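Local coordinates for sensor protein (PDB 2X7X) that binds beta-D-fructofuranose in this periplasmic domain and, as part of a hybrid two-component sensor, probably signals through histidine phosphorylation to control transcription, at residues E133-S138 with K165-W170; W170-A175 with I199-Y204. All coordinates share one frame; numbering follows the deposited sequence.

Contact 1: residues E133-S138 with K165-W170; sequences ELTGLS and KADAAW. With FRU (beta-D-fructofuranose), chain E.
CA of Gly136 sits over the centre of the six-membered ring of Trp170, 3.4 Å from its centroid and 14° off the normal, a CH-pi contact over the face. CB of Leu137 adds an apolar touch on CD1 of the pyrrole part. The opposite face of the indole looks into the fructose pocket, so the turn after strand 128-135 backs a ligand-lining ring.

Asp167 ties the same turn down. With CG anti to the backbone N (chi1 -177°), its carboxylate reaches across, and OD2 takes both Ser138 N, at 2.9 Å, and Ser138 OG, at 2.8 Å, from one side of its plane. OD1 receives Ala169 N at 2.9 Å, an Asx turn. Two parallel strands lead into this turn, joined by Ala166 N to Glu133 O (3.0 Å) and Thr135 N to Ala166 O (2.8 Å); Ala168 N then bonds Thr135 O. Glu133 and Lys165 run side by side through their aliphatic parts, while the Glu133 carboxylate bonds His147 and His195.

Helix 141-155 connects the two strands in a beta-alpha-beta crossover and packs on the face bearing Lys165, whereas Leu134 and Ala166 meet helix 172-185 on the other face.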
loop_
_atom_site.group_PDB
_atom_site.type_symbol
_atom_site.label_atom_id
_atom_site.label_comp_id
_atom_site.label_asym_id
_atom_site.label_seq_id
_atom_site.Cartn_x
_atom_site.Cartn_y
_atom_site.Cartn_z
ATOM N N GLU A 133 24.288 -17.482 3.152
ATOM C CA GLU A 133 23.384 -17.336 1.999
ATOM C C GLU A 133 22.692 -18.639 1.670
ATOM O O GLU A 133 23.326 -19.676 1.581
ATOM C CB GLU A 133 24.143 -16.856 0.758
ATOM C CG GLU A 133 23.255 -16.481 -0.433
ATOM C CD GLU A 133 24.028 -15.974 -1.655
ATOM O OE1 GLU A 133 25.222 -16.303 -1.808
ATOM O OE2 GLU A 133 23.437 -15.265 -2.498
ATOM N N LEU A 134 21.380 -18.575 1.481
ATOM C CA LEU A 134 20.586 -19.715 1.055
ATOM C C LEU A 134 19.919 -19.363 -0.278
ATOM O O LEU A 134 19.006 -18.544 -0.350
ATOM C CB LEU A 134 19.572 -20.087 2.146
ATOM C CG LEU A 134 20.166 -20.557 3.493
ATOM C CD1 LEU A 134 19.214 -20.376 4.667
ATOM C CD2 LEU A 134 20.616 -22.004 3.443
ATOM N N THR A 135 20.397 -19.981 -1.344
ATOM C CA THR A 135 20.028 -19.565 -2.701
ATOM C C THR A 135 18.825 -20.320 -3.262
ATOM O O THR A 135 18.470 -21.400 -2.792
ATOM C CB THR A 135 21.229 -19.748 -3.684
ATOM O OG1 THR A 135 21.314 -21.110 -4.129
ATOM C CG2 THR A 135 22.529 -19.385 -3.008
ATOM N N GLY A 136 18.219 -19.758 -4.298
ATOM C CA GLY A 136 17.284 -20.512 -5.145
ATOM C C GLY A 136 18.044 -21.527 -5.974
ATOM O O GLY A 136 19.275 -21.598 -5.913
ATOM N N LEU A 137 17.306 -22.314 -6.744
ATOM C CA LEU A 137 17.883 -23.331 -7.627
ATOM C C LEU A 137 19.035 -22.739 -8.425
ATOM O O LEU A 137 18.843 -21.774 -9.167
ATOM C CB LEU A 137 16.794 -23.859 -8.567
ATOM C CG LEU A 137 17.027 -25.148 -9.369
ATOM C CD1 LEU A 137 17.401 -26.338 -8.500
ATOM C CD2 LEU A 137 15.760 -25.463 -10.175
ATOM N N SER A 138 20.225 -23.305 -8.259
ATOM C CA SER A 138 21.468 -22.729 -8.834
ATOM C C SER A 138 21.400 -22.300 -10.304
ATOM O O SER A 138 21.821 -21.191 -10.648
ATOM C CB SER A 138 22.662 -23.665 -8.620
ATOM O OG SER A 138 23.076 -23.568 -7.260
ATOM N N LYS A 165 27.287 -20.879 2.090
ATOM C CA LYS A 165 26.293 -20.777 1.022
ATOM C C LYS A 165 25.751 -22.162 0.659
ATOM O O LYS A 165 26.494 -23.139 0.606
ATOM C CB LYS A 165 26.922 -20.124 -0.208
ATOM C CG LYS A 165 25.998 -19.952 -1.401
ATOM C CD LYS A 165 26.664 -19.118 -2.503
ATOM C CE LYS A 165 27.864 -19.818 -3.126
ATOM N NZ LYS A 165 27.426 -20.798 -4.137
ATOM N N ALA A 166 24.454 -22.250 0.414
ATOM C CA ALA A 166 23.863 -23.508 0.024
ATOM C C ALA A 166 22.688 -23.218 -0.874
ATOM O O ALA A 166 22.098 -22.135 -0.794
ATOM C CB ALA A 166 23.426 -24.293 1.248
ATOM N N ASP A 167 22.383 -24.182 -1.738
ATOM C CA ASP A 167 21.282 -24.129 -2.685
ATOM C C ASP A 167 20.045 -24.736 -2.016
ATOM O O ASP A 167 20.037 -25.921 -1.680
ATOM C CB ASP A 167 21.676 -24.940 -3.931
ATOM C CG ASP A 167 20.631 -24.900 -5.021
ATOM O OD1 ASP A 167 19.437 -24.651 -4.732
ATOM O OD2 ASP A 167 21.015 -25.135 -6.185
ATOM N N ALA A 168 19.009 -23.928 -1.820
ATOM C CA ALA A 168 17.807 -24.359 -1.099
ATOM C C ALA A 168 16.615 -24.547 -2.035
ATOM O O ALA A 168 15.467 -24.737 -1.594
ATOM C CB ALA A 168 17.471 -23.365 -0.017
ATOM N N ALA A 169 16.891 -24.476 -3.334
ATOM C CA ALA A 169 15.891 -24.759 -4.368
ATOM C C ALA A 169 14.573 -23.988 -4.167
ATOM O O ALA A 169 13.498 -24.510 -4.431
ATOM C CB ALA A 169 15.644 -26.276 -4.460
ATOM N N TRP A 170 14.673 -22.743 -3.711
ATOM C CA TRP A 170 13.511 -21.858 -3.537
ATOM C C TRP A 170 12.563 -22.259 -2.409
ATOM O O TRP A 170 11.518 -21.653 -2.240
ATOM C CB TRP A 170 12.714 -21.707 -4.841
ATOM C CG TRP A 170 13.518 -21.124 -5.966
ATOM C CD1 TRP A 170 13.857 -21.744 -7.132
ATOM C CD2 TRP A 170 14.081 -19.799 -6.036
ATOM N NE1 TRP A 170 14.589 -20.897 -7.926
ATOM C CE2 TRP A 170 14.751 -19.699 -7.278
ATOM C CE3 TRP A 170 14.090 -18.696 -5.169
ATOM C CZ2 TRP A 170 15.432 -18.530 -7.682
ATOM C CZ3 TRP A 170 14.764 -17.530 -5.572
ATOM C CH2 TRP A 170 15.422 -17.461 -6.824
HETATM C C1 FRU E . 8.154 -18.138 -7.224
HETATM C C2 FRU E . 9.607 -17.950 -6.828
HETATM C C3 FRU E . 9.809 -16.717 -5.952
HETATM C C4 FRU E . 11.129 -16.174 -6.464
HETATM C C5 FRU E . 10.988 -16.429 -7.958
HETATM C C6 FRU E . 12.302 -16.505 -8.734
HETATM O O1 FRU E . 7.960 -19.459 -7.723
HETATM O O2 FRU E . 10.063 -19.150 -6.193
HETATM O O3 FRU E . 9.807 -17.019 -4.549
HETATM O O4 FRU E . 11.327 -14.794 -6.139
HETATM O O5 FRU E . 10.367 -17.716 -8.007
HETATM O O6 FRU E . 12.021 -16.622 -10.143
#

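Contact 2: residues W170-A175 with I199-Y204. With FRU (beta-D-fructofuranose), chain E.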
loop_
_atom_site.group_PDB
_atom_site.type_symbol
_atom_site.label_atom_id
_atom_site.label_comp_id
_atom_site.label_asym_id
_atom_site.label_seq_id
_atom_site.Cartn_x
_atom_site.Cartn_y
_atom_site.Cartn_z
ATOM N N TRP A 170 14.673 -22.743 -3.711
ATOM C CA TRP A 170 13.511 -21.858 -3.537
ATOM C C TRP A 170 12.563 -22.259 -2.409
ATOM O O TRP A 170 11.518 -21.653 -2.240
ATOM C CB TRP A 170 12.714 -21.707 -4.841
ATOM C CG TRP A 170 13.518 -21.124 -5.966
ATOM C CD1 TRP A 170 13.857 -21.744 -7.132
ATOM C CD2 TRP A 170 14.081 -19.799 -6.036
ATOM N NE1 TRP A 170 14.589 -20.897 -7.926
ATOM C CE2 TRP A 170 14.751 -19.699 -7.278
ATOM C CE3 TRP A 170 14.090 -18.696 -5.169
ATOM C CZ2 TRP A 170 15.432 -18.530 -7.682
ATOM C CZ3 TRP A 170 14.764 -17.530 -5.572
ATOM C CH2 TRP A 170 15.422 -17.461 -6.824
ATOM N N GLU A 171 12.916 -23.263 -1.627
ATOM C CA GLU A 171 11.927 -23.842 -0.745
ATOM C C GLU A 171 12.341 -23.876 0.704
ATOM O O GLU A 171 13.527 -23.866 1.007
ATOM C CB GLU A 171 11.507 -25.229 -1.234
ATOM C CG GLU A 171 10.817 -25.287 -2.607
ATOM C CD GLU A 171 9.750 -24.238 -2.826
ATOM O OE1 GLU A 171 9.694 -23.702 -3.952
ATOM O OE2 GLU A 171 8.944 -23.949 -1.908
ATOM N N ARG A 172 11.343 -23.911 1.585
ATOM C CA ARG A 172 11.533 -23.889 3.046
ATOM C C ARG A 172 12.168 -25.171 3.602
ATOM O O ARG A 172 12.994 -25.121 4.495
ATOM C CB ARG A 172 10.194 -23.537 3.726
ATOM C CG ARG A 172 9.634 -24.536 4.708
ATOM C CD ARG A 172 9.773 -24.087 6.142
ATOM N NE ARG A 172 8.714 -23.147 6.484
ATOM C CZ ARG A 172 8.380 -22.798 7.729
ATOM N NH1 ARG A 172 9.014 -23.320 8.782
ATOM N NH2 ARG A 172 7.400 -21.918 7.911
ATOM N N GLY A 173 11.785 -26.311 3.034
ATOM C CA GLY A 173 12.330 -27.604 3.408
ATOM C C GLY A 173 13.841 -27.671 3.392
ATOM O O GLY A 173 14.442 -27.828 4.440
ATOM N N PRO A 174 14.466 -27.566 2.204
ATOM C CA PRO A 174 15.938 -27.583 2.124
ATOM C C PRO A 174 16.607 -26.452 2.914
ATOM O O PRO A 174 17.698 -26.635 3.470
ATOM C CB PRO A 174 16.206 -27.430 0.621
ATOM C CG PRO A 174 14.981 -27.982 -0.033
ATOM C CD PRO A 174 13.855 -27.556 0.861
ATOM N N ALA A 175 15.945 -25.302 2.985
ATOM C CA ALA A 175 16.427 -24.186 3.801
ATOM C C ALA A 175 16.680 -24.608 5.249
ATOM O O ALA A 175 17.741 -24.318 5.811
ATOM C CB ALA A 175 15.446 -22.996 3.734
ATOM N N ILE A 199 12.239 -19.689 1.658
ATOM C CA ILE A 199 13.510 -20.031 2.274
ATOM C C ILE A 199 13.616 -19.395 3.677
ATOM O O ILE A 199 13.985 -20.064 4.653
ATOM C CB ILE A 199 14.691 -19.627 1.358
ATOM C CG1 ILE A 199 14.732 -20.544 0.128
ATOM C CG2 ILE A 199 16.000 -19.716 2.077
ATOM C CD1 ILE A 199 15.437 -19.972 -1.087
ATOM N N ALA A 200 13.248 -18.124 3.775
ATOM C CA ALA A 200 13.479 -17.339 4.996
ATOM C C ALA A 200 12.893 -17.919 6.296
ATOM O O ALA A 200 13.631 -18.105 7.263
ATOM C CB ALA A 200 13.066 -15.886 4.794
ATOM N N PRO A 201 11.580 -18.221 6.327
ATOM C CA PRO A 201 11.042 -18.799 7.581
ATOM C C PRO A 201 11.658 -20.157 7.965
ATOM O O PRO A 201 11.640 -20.541 9.143
ATOM C CB PRO A 201 9.539 -18.948 7.310
ATOM C CG PRO A 201 9.369 -18.771 5.822
ATOM C CD PRO A 201 10.539 -18.006 5.307
ATOM N N GLY A 202 12.210 -20.863 6.985
ATOM C CA GLY A 202 12.805 -22.156 7.230
ATOM C C GLY A 202 14.102 -21.999 7.983
ATOM O O GLY A 202 14.378 -22.735 8.931
ATOM N N ALA A 203 14.903 -21.032 7.548
ATOM C CA ALA A 203 16.165 -20.747 8.190
ATOM C C ALA A 203 15.906 -20.226 9.603
ATOM O O ALA A 203 16.641 -20.556 10.540
ATOM C CB ALA A 203 16.936 -19.719 7.389
ATOM N N TYR A 204 14.856 -19.417 9.732
ATOM C CA TYR A 204 14.509 -18.790 10.986
ATOM C C TYR A 204 14.106 -19.851 11.993
ATOM O O TYR A 204 14.538 -19.816 13.157
ATOM C CB TYR A 204 13.373 -17.793 10.794
ATOM C CG TYR A 204 12.903 -17.172 12.091
ATOM C CD1 TYR A 204 13.457 -15.967 12.556
ATOM C CD2 TYR A 204 11.895 -17.779 12.855
ATOM C CE1 TYR A 204 13.021 -15.382 13.744
ATOM C CE2 TYR A 204 11.461 -17.210 14.045
ATOM C CZ TYR A 204 12.028 -16.015 14.487
ATOM O OH TYR A 204 11.599 -15.457 15.683
HETATM C C1 FRU E . 8.154 -18.138 -7.224
HETATM C C2 FRU E . 9.607 -17.950 -6.828
HETATM C C3 FRU E . 9.809 -16.717 -5.952
HETATM C C4 FRU E . 11.129 -16.174 -6.464
HETATM C C5 FRU E . 10.988 -16.429 -7.958
HETATM C C6 FRU E . 12.302 -16.505 -8.734
HETATM O O1 FRU E . 7.960 -19.459 -7.723
HETATM O O2 FRU E . 10.063 -19.150 -6.193
HETATM O O3 FRU E . 9.807 -17.019 -4.549
HETATM O O4 FRU E . 11.327 -14.794 -6.139
HETATM O O5 FRU E . 10.367 -17.716 -8.007
HETATM O O6 FRU E . 12.021 -16.622 -10.143
#
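Ile199 O is held within its own helix by Ala203 N at 3.2 Å and, weakly, by Gly202 N, and the methyl of Ala175 from the other helix rests against it, CB to O 3.4 Å. No hydrogen bond crosses between the segments, so shape does the joining. CG2 of Ile199 meets the same Ala175 CB at 3.7 Å. Its other branch, CG1 anti to the carbonyl carbon (chi1 -70°), passes the backbone of Glu171 and brings CD1 to 3.6 Å from Trp170 CA.

Helices 172-185 and 199-209 are neighbours on one face of the mixed sheet in this lobe of the periplasmic binding protein fold, and they begin near the sugar cleft. Glu171 occupies the N-cap position of the first; its carboxylate forms a salt bridge with Arg198, which itself bonds the fructose, making Glu171 a second-shell residue. Trp170 reaches the sugar directly, with CH2 3.8 Å from fructose C6, over the rim of the ring face. With an alanine here the indole is gone, which would probably leave C6 of the sugar without its apolar neighbour and open a gap between the fructose and Gly136.

Further from the cleft, Pro201 CB sits over one face of the Arg172 guanidinium, toward its rim, 3.7 Å from NH2, while Arg172 CD packs on Gly202 CA at 3.8 Å. NH1 is taken by Glu176 in a salt bridge.

Contact 1 and contact 2 share Trp170, in the short link between strand 159-167 and helix 172-185, and their centres lie about 9 Å apart. Here one residue of the pocket wall is supported twice: the turn of contact 1 backs the indole from behind, and Ile199 of contact 2 packs against the backbone that carries it. The two contacts also meet directly. Leu134 CB packs on Ile199 CG2 at 3.6 Å, and Leu134 CD1 on Ala203 CB at 3.6 Å, so the strand reaches helix 199-209. Asn196, which also hydrogen-bonds the fructose, bonds both Trp170 O and Ile199 N, so one sugar-binding side chain is bonded to the backbone of both contacts.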